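Local coordinates for protein 3-phytase (Klebsiella pneumoniae, PDB 2WNH) that probably removes phosphate groups from phytate (inositol hexakisphosphate), as a member of the histidine acid phosphatase family, at residues L204-A208 against L244-N248. The protein carries 3 engineered substitutions. Numbering follows the deposited sequence.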
loop_
_atom_site.group_PDB
_atom_site.type_symbol
_atom_site.label_atom_id
_atom_site.label_comp_id
_atom_site.label_asym_id
_atom_site.label_seq_id
_atom_site.Cartn_x
_atom_site.Cartn_y
_atom_site.Cartn_z
ATOM N N LEU B 204 13.213 -49.659 9.877
ATOM C CA LEU B 204 13.617 -48.454 9.157
ATOM C C LEU B 204 12.432 -47.599 8.709
ATOM O O LEU B 204 12.447 -46.377 8.896
ATOM C CB LEU B 204 14.467 -48.820 7.934
ATOM C CG LEU B 204 14.903 -47.665 7.015
ATOM C CD1 LEU B 204 15.696 -46.619 7.784
ATOM C CD2 LEU B 204 15.736 -48.173 5.877
ATOM N N SER B 205 11.409 -48.224 8.139
ATOM C CA SER B 205 10.296 -47.441 7.604
ATOM C C SER B 205 9.608 -46.643 8.705
ATOM O O SER B 205 9.315 -45.464 8.506
ATOM C CB SER B 205 9.302 -48.284 6.791
ATOM O OG SER B 205 8.651 -49.250 7.596
ATOM N N VAL B 206 9.371 -47.267 9.863
ATOM C CA VAL B 206 8.730 -46.567 10.977
ATOM C C VAL B 206 9.683 -45.532 11.586
ATOM O O VAL B 206 9.256 -44.441 11.939
ATOM C CB VAL B 206 8.135 -47.529 12.029
ATOM C CG1 VAL B 206 7.455 -46.743 13.162
ATOM C CG2 VAL B 206 7.097 -48.447 11.368
ATOM N N MET B 207 10.974 -45.852 11.670
ATOM C CA MET B 207 11.954 -44.850 12.090
ATOM C C MET B 207 11.910 -43.616 11.196
ATOM O O MET B 207 11.993 -42.485 11.685
ATOM C CB MET B 207 13.364 -45.418 12.127
ATOM C CG MET B 207 13.621 -46.241 13.389
ATOM S SD MET B 207 15.291 -46.886 13.421
ATOM C CE MET B 207 14.969 -48.634 13.246
ATOM N N ALA B 208 11.781 -43.849 9.895
ATOM C CA ALA B 208 11.655 -42.748 8.927
ATOM C C ALA B 208 10.388 -41.918 9.184
ATOM O O ALA B 208 10.449 -40.682 9.094
ATOM C CB ALA B 208 11.676 -43.299 7.489
ATOM N N LEU B 244 18.394 -41.355 8.375
ATOM C CA LEU B 244 17.421 -42.449 8.364
ATOM C C LEU B 244 16.334 -42.242 7.310
ATOM O O LEU B 244 15.820 -43.191 6.723
ATOM C CB LEU B 244 16.787 -42.616 9.747
ATOM C CG LEU B 244 17.670 -43.325 10.784
ATOM C CD1 LEU B 244 17.075 -43.181 12.193
ATOM C CD2 LEU B 244 17.804 -44.787 10.409
ATOM N N LEU B 245 15.967 -40.985 7.093
ATOM C CA LEU B 245 14.921 -40.679 6.141
ATOM C C LEU B 245 15.462 -40.876 4.722
ATOM O O LEU B 245 14.793 -41.464 3.892
ATOM C CB LEU B 245 14.410 -39.253 6.399
ATOM C CG LEU B 245 13.118 -38.792 5.730
ATOM C CD1 LEU B 245 11.929 -39.670 6.052
ATOM C CD2 LEU B 245 12.880 -37.332 6.201
ATOM N N THR B 246 16.684 -40.413 4.477
ATOM C CA THR B 246 17.386 -40.638 3.219
ATOM C C THR B 246 17.504 -42.133 2.943
ATOM O O THR B 246 17.245 -42.584 1.829
ATOM C CB THR B 246 18.785 -39.981 3.209
ATOM O OG1 THR B 246 18.650 -38.550 3.232
ATOM C CG2 THR B 246 19.582 -40.381 1.973
ATOM N N GLU B 247 17.897 -42.896 3.958
ATOM C CA GLU B 247 18.040 -44.352 3.776
ATOM C C GLU B 247 16.703 -44.993 3.362
ATOM O O GLU B 247 16.652 -45.802 2.409
ATOM C CB GLU B 247 18.601 -44.982 5.060
ATOM C CG GLU B 247 18.933 -46.484 4.932
ATOM C CD GLU B 247 20.357 -46.759 4.474
ATOM O OE1 GLU B 247 21.019 -45.858 3.924
ATOM O OE2 GLU B 247 20.828 -47.909 4.669
ATOM N N ASN B 248 15.618 -44.636 4.057
ATOM C CA ASN B 248 14.311 -45.185 3.708
ATOM C C ASN B 248 13.879 -44.797 2.300
ATOM O O ASN B 248 13.347 -45.619 1.565
ATOM C CB ASN B 248 13.233 -44.785 4.720
ATOM C CG ASN B 248 11.971 -45.636 4.600
ATOM O OD1 ASN B 248 10.859 -45.121 4.436
ATOM N ND2 ASN B 248 12.138 -46.945 4.679
#
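L204, A208, L244 and N248 bring together two helices, 204-219 and 243-250, in a buried, mainly apolar contact within the alpha-domain of the histidine acid phosphatase fold, apart from the large mixed sheet of the alpha/beta-domain. The two short segments run at 130° to each other with axes 8.7 Å apart, and no hydrogen bond joins them.

A208 faces the other helix, and its small methyl lets the backbones draw near: its CA is 4.8 Å from the CA of L245, and its CB lies 3.5 Å from CB of N248. L204 acts from one turn earlier. Its chi1 of 176° carries CG toward the second helix, and chi2 (58°) sets CD1 3.8 Å from L244 CD2 and close to the L244 carbonyl oxygen, with CD2 on the aliphatic CG of E247. That oxygen already accepts the bond from N248 N, so the leucine covers a backbone group satisfied within its own helix.

N248 points at the first helix, and its side chain and that of L204 slide past each other in opposite directions, with L204 CG near ND2. Asparagine suits this place because its flat amide can lie against the helix: ND2 comes 3.5 Å from CA of S205, and OD1 lies near the A208 methyl. L245 flanks A208, its CD1 meeting both the methyl and the carbonyl oxygen of that residue. M207 SD reaches L244 CD1 at 4.3 Å, and L171 of helix 165-175 touches both residues.

Two polar ends are engaged elsewhere: S205 OG bonds to I201 O, and E247 OE2 forms a salt bridge with R160; a sodium ion lies about 4 Å from the E247 side chain. Cohesion here therefore comes from methyl and methylene packing together with the N248 amide laid against the first helix, while the E247 carboxylate turns to R160.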